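PDB 6KPB: scarecrow-like protein 3 from Arabidopsis thaliana, which probably acts as a nuclear transcription regulator in plant development and binds zinc finger proteins of the IDD family, including JACKDAW. Local coordinates for residues A[349-354]-A[414-419]; A[361-366]-A[402-407]; A[368-373]-A[470-475]; A[431-436]-A[462-467]. All coordinates share one frame; numbering follows the deposited sequence.

Interaction 1 (A[349-354]-A[414-419])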
# COMPACT_ATOMS: atom_id res chain seq x y z
N THR A 349 26.06 -2.84 17.33
CA THR A 349 25.79 -3.89 16.36
C THR A 349 25.52 -3.22 15.02
O THR A 349 24.60 -2.39 14.91
CB THR A 349 24.61 -4.76 16.78
OG1 THR A 349 24.91 -5.42 18.02
CG2 THR A 349 24.32 -5.82 15.72
N GLU A 350 26.31 -3.56 14.01
CA GLU A 350 26.23 -2.91 12.71
C GLU A 350 26.40 -3.94 11.60
O GLU A 350 26.99 -5.01 11.80
CB GLU A 350 27.30 -1.82 12.56
CG GLU A 350 26.86 -0.44 13.02
CD GLU A 350 25.74 0.11 12.16
OE1 GLU A 350 24.88 0.83 12.70
OE2 GLU A 350 25.72 -0.19 10.95
N GLN A 351 25.87 -3.61 10.43
CA GLN A 351 26.17 -4.38 9.23
C GLN A 351 27.67 -4.31 8.95
O GLN A 351 28.32 -3.29 9.19
CB GLN A 351 25.39 -3.85 8.03
CG GLN A 351 23.93 -4.27 7.97
CD GLN A 351 23.01 -3.31 8.70
OE1 GLN A 351 23.47 -2.45 9.47
NE2 GLN A 351 21.72 -3.43 8.46
N ASP A 352 28.22 -5.42 8.46
CA ASP A 352 29.64 -5.50 8.15
C ASP A 352 29.81 -5.68 6.65
O ASP A 352 30.24 -6.73 6.16
CB ASP A 352 30.29 -6.65 8.92
CG ASP A 352 31.79 -6.47 9.07
OD1 ASP A 352 32.37 -5.71 8.27
OD2 ASP A 352 32.37 -7.07 9.99
N SER A 353 29.48 -4.62 5.90
CA SER A 353 29.62 -4.62 4.46
C SER A 353 29.85 -3.19 3.99
O SER A 353 29.31 -2.25 4.56
CB SER A 353 28.39 -5.21 3.76
OG SER A 353 28.14 -6.54 4.20
N ASP A 354 30.66 -3.04 2.94
CA ASP A 354 30.89 -1.73 2.34
C ASP A 354 29.77 -1.45 1.36
O ASP A 354 29.85 -1.78 0.17
CB ASP A 354 32.26 -1.68 1.67
CG ASP A 354 32.62 -0.28 1.20
OD1 ASP A 354 31.84 0.66 1.46
OD2 ASP A 354 33.69 -0.12 0.57
N GLU A 414 20.81 3.78 4.67
CA GLU A 414 21.44 2.46 4.81
C GLU A 414 22.88 2.49 4.29
O GLU A 414 23.26 1.79 3.36
CB GLU A 414 20.61 1.41 4.08
CG GLU A 414 19.24 1.16 4.69
CD GLU A 414 19.32 0.71 6.13
OE1 GLU A 414 19.08 1.54 7.04
OE2 GLU A 414 19.62 -0.48 6.37
N ARG A 415 23.70 3.32 4.94
CA ARG A 415 25.10 3.49 4.56
C ARG A 415 25.96 2.55 5.40
O ARG A 415 26.65 2.95 6.34
CB ARG A 415 25.52 4.95 4.71
CG ARG A 415 24.79 5.89 3.77
CD ARG A 415 25.18 7.34 4.01
NE ARG A 415 24.68 8.21 2.96
CZ ARG A 415 25.38 8.56 1.89
NH1 ARG A 415 26.62 8.11 1.73
NH2 ARG A 415 24.86 9.36 0.97
N HIS A 416 25.90 1.27 5.04
CA HIS A 416 26.64 0.25 5.78
C HIS A 416 28.13 0.34 5.47
O HIS A 416 28.53 0.55 4.33
CB HIS A 416 26.11 -1.14 5.42
CG HIS A 416 24.61 -1.26 5.51
ND1 HIS A 416 23.88 -2.09 4.69
CD2 HIS A 416 23.72 -0.65 6.33
CE1 HIS A 416 22.60 -1.99 5.00
NE2 HIS A 416 22.48 -1.13 5.99
N GLU A 417 28.94 0.19 6.51
CA GLU A 417 30.39 0.17 6.36
C GLU A 417 30.96 -0.98 7.19
O GLU A 417 30.29 -1.52 8.08
CB GLU A 417 31.02 1.51 6.78
CG GLU A 417 30.63 2.67 5.88
CD GLU A 417 31.49 3.90 6.10
OE1 GLU A 417 32.01 4.07 7.22
OE2 GLU A 417 31.65 4.70 5.15
N LYS A 418 32.20 -1.35 6.89
CA LYS A 418 32.80 -2.50 7.54
C LYS A 418 33.26 -2.15 8.96
O LYS A 418 33.33 -0.98 9.35
CB LYS A 418 33.96 -3.05 6.72
CG LYS A 418 33.54 -3.71 5.42
CD LYS A 418 34.53 -4.80 5.00
CE LYS A 418 34.35 -6.06 5.83
NZ LYS A 418 33.02 -6.69 5.61
N LEU A 419 33.59 -3.20 9.72
CA LEU A 419 33.94 -3.03 11.13
C LEU A 419 35.20 -2.19 11.31
O LEU A 419 35.30 -1.40 12.25
CB LEU A 419 34.11 -4.41 11.78
CG LEU A 419 34.73 -4.47 13.18
CD1 LEU A 419 33.84 -3.79 14.20
CD2 LEU A 419 35.00 -5.92 13.57
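The imidazole of His416 lies between the side-chain amide of Gln351 and the backbone O of Glu414, one on each face. The amide plane is 13° from that of the ring, with Gln351 CD 3.5 Å from NE2 of His416. Gln351 CG adds a CH-pi contact, 3.8 Å from the ring centroid and almost on its normal. At the edge, in the ring plane, His416 NE2 donates to Glu414 OE2 at 3.0 Å. This His-carboxylate bond fixes the ring's rotation, and ND1 is hydrogen-bonded to His355. The contact lies where strand 345-351 of the central sheet of the GRAS domain runs out, and the loop that leads into helix 419-428 crosses it there. Asp352 OD1 takes two donors from opposite faces of the carboxylate plane. One is the N of Leu419, 3.1 Å from Asp352 OD1, in the residue after the N-cap Lys418. The other is Lys418 NZ, in a salt bridge of 2.9 Å to the same OD1. The lysine chain bends back at chi3 and chi4 to get there, and its NZ also makes a weak bond to Asp352 O.

Interaction 2 (A[361-366]-A[402-407])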
# COMPACT_ATOMS: atom_id res chain seq x y z
N MET A 361 27.87 1.78 -9.20
CA MET A 361 28.40 0.46 -9.54
C MET A 361 29.13 -0.16 -8.36
O MET A 361 29.08 -1.38 -8.16
CB MET A 361 29.32 0.56 -10.75
CG MET A 361 29.73 -0.78 -11.33
SD MET A 361 28.32 -1.74 -11.90
CE MET A 361 27.62 -0.61 -13.11
N GLU A 362 29.82 0.67 -7.57
CA GLU A 362 30.48 0.18 -6.36
C GLU A 362 29.47 -0.47 -5.41
O GLU A 362 29.61 -1.64 -5.04
CB GLU A 362 31.20 1.33 -5.65
CG GLU A 362 32.51 1.75 -6.29
CD GLU A 362 33.08 2.99 -5.64
OE1 GLU A 362 32.29 3.82 -5.13
OE2 GLU A 362 34.32 3.15 -5.63
N ARG A 363 28.45 0.29 -5.02
CA ARG A 363 27.46 -0.22 -4.07
C ARG A 363 26.67 -1.38 -4.65
O ARG A 363 26.30 -2.30 -3.91
CB ARG A 363 26.53 0.91 -3.64
CG ARG A 363 27.26 2.15 -3.17
CD ARG A 363 26.35 3.08 -2.38
NE ARG A 363 25.21 3.55 -3.17
CZ ARG A 363 25.27 4.55 -4.03
NH1 ARG A 363 26.42 5.20 -4.23
NH2 ARG A 363 24.19 4.92 -4.70
N LEU A 364 26.42 -1.38 -5.96
CA LEU A 364 25.69 -2.48 -6.57
C LEU A 364 26.49 -3.78 -6.51
O LEU A 364 25.94 -4.84 -6.22
CB LEU A 364 25.33 -2.15 -8.01
CG LEU A 364 24.67 -3.28 -8.80
CD1 LEU A 364 23.39 -3.72 -8.11
CD2 LEU A 364 24.39 -2.86 -10.23
N LEU A 365 27.80 -3.71 -6.78
CA LEU A 365 28.62 -4.91 -6.78
C LEU A 365 28.67 -5.55 -5.40
O LEU A 365 28.44 -6.76 -5.25
CB LEU A 365 30.03 -4.59 -7.27
CG LEU A 365 30.19 -4.45 -8.79
CD1 LEU A 365 31.63 -4.14 -9.16
CD2 LEU A 365 29.71 -5.71 -9.49
N GLU A 366 28.96 -4.76 -4.37
CA GLU A 366 29.09 -5.31 -3.02
C GLU A 366 27.74 -5.76 -2.47
O GLU A 366 27.63 -6.86 -1.91
CB GLU A 366 29.74 -4.29 -2.09
CG GLU A 366 31.26 -4.29 -2.16
CD GLU A 366 31.85 -5.65 -1.85
OE1 GLU A 366 31.66 -6.14 -0.72
OE2 GLU A 366 32.49 -6.24 -2.75
N LYS A 402 16.65 -1.15 -1.94
CA LYS A 402 16.10 0.02 -2.63
C LYS A 402 16.75 1.31 -2.15
O LYS A 402 17.04 2.20 -2.95
CB LYS A 402 14.58 0.06 -2.43
CG LYS A 402 13.91 1.33 -2.92
CD LYS A 402 12.40 1.20 -2.85
CE LYS A 402 11.78 2.30 -2.00
NZ LYS A 402 10.29 2.19 -1.96
N ASN A 403 16.98 1.42 -0.84
CA ASN A 403 17.58 2.64 -0.30
C ASN A 403 19.05 2.76 -0.68
O ASN A 403 19.53 3.88 -0.91
CB ASN A 403 17.41 2.68 1.22
CG ASN A 403 17.84 4.00 1.82
OD1 ASN A 403 18.90 4.11 2.44
ND2 ASN A 403 17.03 5.03 1.61
N ILE A 404 19.76 1.64 -0.76
CA ILE A 404 21.18 1.68 -1.13
C ILE A 404 21.35 2.07 -2.60
O ILE A 404 22.30 2.77 -2.95
CB ILE A 404 21.84 0.32 -0.83
CG1 ILE A 404 21.90 0.08 0.68
CG2 ILE A 404 23.23 0.25 -1.44
CD1 ILE A 404 22.27 -1.34 1.05
N ILE A 405 20.42 1.66 -3.46
CA ILE A 405 20.62 1.76 -4.90
C ILE A 405 19.95 2.99 -5.49
O ILE A 405 20.49 3.63 -6.39
CB ILE A 405 20.11 0.47 -5.59
CG1 ILE A 405 20.92 -0.74 -5.12
CG2 ILE A 405 20.18 0.60 -7.10
CD1 ILE A 405 22.39 -0.67 -5.49
N SER A 406 18.77 3.37 -4.98
CA SER A 406 17.97 4.41 -5.61
C SER A 406 18.01 5.75 -4.88
O SER A 406 17.44 6.72 -5.39
CB SER A 406 16.52 3.95 -5.74
OG SER A 406 15.87 3.92 -4.48
N CYS A 407 18.64 5.84 -3.71
CA CYS A 407 18.64 7.07 -2.93
C CYS A 407 20.04 7.68 -2.88
O CYS A 407 21.05 7.01 -3.10
CB CYS A 407 18.13 6.82 -1.51
SG CYS A 407 16.37 6.45 -1.41
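Arg363 and Leu364 of helix 360-381 pack against Ile404 and Ile405 in the last part of helix 387-406. These helices form a roughly antiparallel pair in the helical part of the GRAS domain. The axes of the short segments run 149° apart and approach to 9.7 Å.

The apolar contacts are light. Ile405 CD1 lies over the backbone of helix 360-381, 3.9 Å from Leu364 CA, and meets Leu364 CD1 at 4.1 Å. Both chi angles of Ile405 are near -63°, which brings CD1 round toward the other helix. Arg363 CB touches Ile404 CG2. Phe100 and Leu104 of helix 92-109 close over this apolar side, on Leu364 and Ile405 respectively.

The polar contact belongs to Arg363. A bend at chi3 turns its guanidinium across to the neighbouring helix. The group is held on several sides: NH1 bonds to Gly357 O, and NH2 forms a salt bridge with Glu408. The carbonyl of Ile404 lies at the guanidinium edge, with its oxygen close to the guanidinium plane. Arg363 NE donates to Ile404 O at 3.0 Å, with an N-H...O angle of 160°. Arg363 NH2 adds a weak second bond to Ile404 O at 3.4 Å.

Interaction 3 (A[368-373]-A[470-475])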
# COMPACT_ATOMS: atom_id res chain seq x y z
N LEU A 368 25.17 -6.78 -4.02
CA LEU A 368 24.76 -8.02 -4.66
C LEU A 368 25.34 -9.23 -3.94
O LEU A 368 24.64 -10.23 -3.74
CB LEU A 368 25.19 -8.02 -6.13
CG LEU A 368 24.21 -7.41 -7.14
CD1 LEU A 368 24.80 -7.42 -8.54
CD2 LEU A 368 22.88 -8.14 -7.10
N TYR A 369 26.60 -9.16 -3.53
CA TYR A 369 27.22 -10.27 -2.83
C TYR A 369 26.65 -10.43 -1.42
O TYR A 369 26.42 -11.56 -0.97
CB TYR A 369 28.74 -10.09 -2.77
CG TYR A 369 29.45 -10.49 -4.04
CD1 TYR A 369 29.89 -11.79 -4.24
CD2 TYR A 369 29.68 -9.56 -5.05
CE1 TYR A 369 30.54 -12.16 -5.40
CE2 TYR A 369 30.33 -9.92 -6.21
CZ TYR A 369 30.76 -11.22 -6.38
OH TYR A 369 31.41 -11.58 -7.54
N THR A 370 26.42 -9.32 -0.72
CA THR A 370 25.92 -9.40 0.65
C THR A 370 24.53 -10.01 0.69
O THR A 370 24.28 -10.96 1.43
CB THR A 370 25.91 -8.01 1.29
OG1 THR A 370 27.25 -7.48 1.33
CG2 THR A 370 25.36 -8.08 2.70
N TYR A 371 23.60 -9.48 -0.11
CA TYR A 371 22.23 -9.95 -0.06
C TYR A 371 22.03 -11.28 -0.78
O TYR A 371 21.04 -11.96 -0.52
CB TYR A 371 21.29 -8.88 -0.63
CG TYR A 371 21.19 -7.68 0.28
CD1 TYR A 371 20.31 -7.67 1.36
CD2 TYR A 371 21.99 -6.57 0.09
CE1 TYR A 371 20.22 -6.59 2.21
CE2 TYR A 371 21.91 -5.47 0.93
CZ TYR A 371 21.03 -5.49 1.99
OH TYR A 371 20.95 -4.40 2.83
N ALA A 372 22.95 -11.66 -1.67
CA ALA A 372 22.92 -13.02 -2.19
C ALA A 372 23.14 -14.03 -1.07
O ALA A 372 22.52 -15.10 -1.05
CB ALA A 372 23.98 -13.21 -3.28
N ALA A 373 24.01 -13.69 -0.12
CA ALA A 373 24.22 -14.55 1.04
C ALA A 373 22.99 -14.56 1.94
O ALA A 373 22.53 -15.63 2.37
CB ALA A 373 25.45 -14.09 1.82
N GLN A 470 28.18 -18.72 5.88
CA GLN A 470 29.28 -19.38 5.18
C GLN A 470 30.56 -18.60 5.42
O GLN A 470 31.04 -18.52 6.56
CB GLN A 470 28.98 -19.51 3.68
CG GLN A 470 27.62 -20.13 3.35
CD GLN A 470 27.55 -21.62 3.66
OE1 GLN A 470 27.60 -22.03 4.82
NE2 GLN A 470 27.43 -22.43 2.61
N ASP A 471 31.12 -18.01 4.37
CA ASP A 471 32.31 -17.18 4.49
C ASP A 471 32.02 -15.69 4.38
O ASP A 471 32.94 -14.88 4.48
CB ASP A 471 33.35 -17.57 3.43
CG ASP A 471 34.04 -18.89 3.74
OD1 ASP A 471 33.73 -19.49 4.79
OD2 ASP A 471 34.89 -19.31 2.93
N ARG A 472 30.76 -15.31 4.18
CA ARG A 472 30.41 -13.92 3.93
C ARG A 472 30.10 -13.20 5.24
O ARG A 472 29.19 -13.63 5.96
CB ARG A 472 29.21 -13.83 3.00
CG ARG A 472 28.84 -12.42 2.60
CD ARG A 472 29.85 -11.85 1.62
NE ARG A 472 29.58 -10.45 1.31
CZ ARG A 472 30.21 -9.76 0.36
NH1 ARG A 472 31.14 -10.35 -0.38
NH2 ARG A 472 29.90 -8.49 0.15
N PRO A 473 30.82 -12.14 5.58
CA PRO A 473 30.47 -11.37 6.78
C PRO A 473 29.13 -10.66 6.60
O PRO A 473 28.80 -10.18 5.52
CB PRO A 473 31.62 -10.36 6.91
CG PRO A 473 32.73 -10.93 6.09
CD PRO A 473 32.07 -11.66 4.96
N LEU A 474 28.37 -10.58 7.69
CA LEU A 474 27.06 -9.96 7.68
C LEU A 474 26.92 -8.85 8.71
O LEU A 474 26.52 -7.74 8.36
CB LEU A 474 25.97 -11.03 7.92
CG LEU A 474 25.84 -12.12 6.86
CD1 LEU A 474 24.74 -13.10 7.25
CD2 LEU A 474 25.57 -11.52 5.49
N TYR A 475 27.24 -9.12 9.98
CA TYR A 475 27.08 -8.13 11.03
C TYR A 475 28.25 -8.23 12.00
O TYR A 475 28.88 -9.28 12.13
CB TYR A 475 25.77 -8.30 11.80
CG TYR A 475 24.52 -8.21 10.95
CD1 TYR A 475 24.03 -9.32 10.28
CD2 TYR A 475 23.84 -7.01 10.82
CE1 TYR A 475 22.89 -9.24 9.51
CE2 TYR A 475 22.70 -6.91 10.06
CZ TYR A 475 22.22 -8.03 9.40
OH TYR A 475 21.08 -7.94 8.64
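Helix 360-381 packs across the start of strand 472-482, an antiparallel strand of the GRAS sheet. Arg472, Leu474, Tyr369, Thr370 and Ala373 make the contact. The short axes cross at -82° and approach to 8.8 Å, so the helix lies nearly square to the strand. Arg472 carries most of it. Its CG stands anti to the backbone N (chi1 -176°) and the chain bends at chi2, which carries the guanidinium along the helix surface. The aliphatic part starts over Ala373, whose CB is 3.9 Å from Arg472 CG. Farther out, Tyr369 CB sits over one face of the guanidinium, toward its rim, 3.4 Å from Arg472 NH1. Arg472 NH2 donates to Thr370 OG1 at 3.1 Å, with an N-H...O angle of 158° and the oxygen close to the guanidinium plane. The same NH2 forms a salt bridge with Glu366, one turn back on the helix. Thr370 OG1 is also hydrogen-bonded to His355 and Ser353. The strand has a classic beta bulge here: Leu474 and Tyr475 both face Ile467 of the neighbouring strand 464-469. Leu474 CD2 reaches back to Ala373 CB at 4.5 Å. A methionine in place of Arg472 would probably leave Glu366 without its charged mate and Thr370 without this donor. On the helix, Tyr369 and Ala372 also pack on apolar side chains of the bound peptide.

Interaction 4 (A[431-436]-A[462-467])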
# COMPACT_ATOMS: atom_id res chain seq x y z
N PHE A 431 36.53 6.64 22.47
CA PHE A 431 36.16 5.37 23.06
C PHE A 431 37.30 4.37 22.94
O PHE A 431 38.05 4.38 21.95
CB PHE A 431 34.90 4.80 22.39
CG PHE A 431 33.66 5.61 22.64
CD1 PHE A 431 32.87 5.36 23.75
CD2 PHE A 431 33.29 6.62 21.77
CE1 PHE A 431 31.73 6.10 23.98
CE2 PHE A 431 32.15 7.36 21.99
CZ PHE A 431 31.36 7.11 23.10
N GLY A 432 37.44 3.52 23.95
CA GLY A 432 38.40 2.43 23.93
C GLY A 432 37.67 1.11 23.81
O GLY A 432 36.62 0.91 24.43
N ASN A 433 38.22 0.21 23.01
CA ASN A 433 37.57 -1.07 22.76
C ASN A 433 37.63 -1.96 24.00
O ASN A 433 38.66 -2.06 24.67
CB ASN A 433 38.21 -1.79 21.58
CG ASN A 433 37.62 -3.16 21.34
OD1 ASN A 433 38.31 -4.18 21.44
ND2 ASN A 433 36.33 -3.20 21.04
N VAL A 434 36.50 -2.58 24.31
CA VAL A 434 36.41 -3.56 25.39
C VAL A 434 36.18 -4.93 24.74
O VAL A 434 35.08 -5.19 24.23
CB VAL A 434 35.28 -3.22 26.38
CG1 VAL A 434 35.27 -4.21 27.53
CG2 VAL A 434 35.45 -1.80 26.89
N PRO A 435 37.18 -5.80 24.71
CA PRO A 435 37.02 -7.09 24.02
C PRO A 435 35.88 -7.90 24.62
O PRO A 435 35.68 -7.92 25.84
CB PRO A 435 38.38 -7.77 24.22
CG PRO A 435 39.00 -7.07 25.39
CD PRO A 435 38.52 -5.66 25.31
N LEU A 436 35.13 -8.57 23.75
CA LEU A 436 34.04 -9.41 24.20
C LEU A 436 34.59 -10.62 24.95
O LEU A 436 35.69 -11.11 24.67
CB LEU A 436 33.19 -9.86 23.01
CG LEU A 436 32.51 -8.73 22.24
CD1 LEU A 436 31.76 -9.26 21.02
CD2 LEU A 436 31.58 -7.95 23.15
N SER A 462 39.85 -8.58 16.67
CA SER A 462 40.30 -7.49 17.53
C SER A 462 39.30 -7.23 18.66
O SER A 462 38.83 -6.11 18.85
CB SER A 462 40.56 -6.22 16.72
OG SER A 462 41.50 -6.46 15.68
N GLY A 463 38.97 -8.28 19.41
CA GLY A 463 38.03 -8.16 20.50
C GLY A 463 36.58 -8.00 20.10
O GLY A 463 35.74 -7.76 20.97
N CYS A 464 36.26 -8.13 18.81
CA CYS A 464 34.91 -7.97 18.32
C CYS A 464 34.44 -9.26 17.66
O CYS A 464 35.23 -10.15 17.34
CB CYS A 464 34.81 -6.81 17.33
SG CYS A 464 35.53 -5.27 17.94
N ALA A 465 33.13 -9.36 17.47
CA ALA A 465 32.50 -10.52 16.87
C ALA A 465 31.96 -10.17 15.49
O ALA A 465 31.39 -9.10 15.29
CB ALA A 465 31.37 -11.05 17.75
N VAL A 466 32.15 -11.08 14.54
CA VAL A 466 31.65 -10.92 13.18
C VAL A 466 30.77 -12.12 12.86
O VAL A 466 31.26 -13.26 12.82
CB VAL A 466 32.79 -10.80 12.16
CG1 VAL A 466 32.24 -10.75 10.74
CG2 VAL A 466 33.63 -9.56 12.45
N ILE A 467 29.49 -11.87 12.64
CA ILE A 467 28.53 -12.93 12.32
C ILE A 467 28.54 -13.15 10.82
O ILE A 467 28.21 -12.24 10.05
CB ILE A 467 27.12 -12.57 12.82
CG1 ILE A 467 27.17 -12.16 14.30
CG2 ILE A 467 26.18 -13.75 12.64
CD1 ILE A 467 25.84 -11.68 14.84
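The backbone N of Leu436 donates to Gly463 O at 3.0 Å, with an N-H...O angle of 163°. The same oxygen receives a CA-H...O contact from Pro435, whose CA is 3.4 Å away. Gly463 O thus takes one hydrogen bond and one weaker CA-H...O contact from adjacent residues. Gly463 belongs to the tight turn between strands 456-461 and 464-469, an antiparallel hairpin of the GRAS sheet. The other segment leaves strand 431-434 and heads for helix 438-448. Gly463 has a positive phi (73°), and a CB there would clash with Asn433 OD1 and Pro435 CB. Its bare CA lets Pro435 CB approach to 3.8 Å. Beyond the turn, Leu436 CD1 packs on Ala465 CB at 3.7 Å, and Leu152 and Met441 from two helices touch both residues. Nearby, Asn433 turns its CG away from its own backbone N (chi1 177°). This places its amide against the turn, with ND2 3.8 Å from Cys464 SG. Its OD1 faces Ser462 O at 3.3 Å, two acceptors with no bond between them. A glycine in place of Asn433 would probably open a gap beside the turn and leave Cys464 SG without this neighbour. With one firm hydrogen bond and a small apolar patch, the contact probably relies mostly on the close fit of the backbone at Gly463.

Of the four contacts, interaction 1 opens first, on strand 345-351, and closes only at 414-419. Nested inside that loop is interaction 2, where helix 360-381 meets helix 387-406. Interaction 3 starts on helix 360-381 too, at 368-373, and closes at 470-475, so it crosses both interactions 1 and 2. Interaction 4 opens after interaction 1 has closed and lies wholly inside the loop of interaction 3. Interactions 1, 3 and 4 all reach the sheet, where 472-482 pairs with 345-351, 431-434 and 464-469. Interaction 2 belongs to the helical part. It shares helix 360-381 with interaction 3, and its centre is about 28 Å from that of interaction 4.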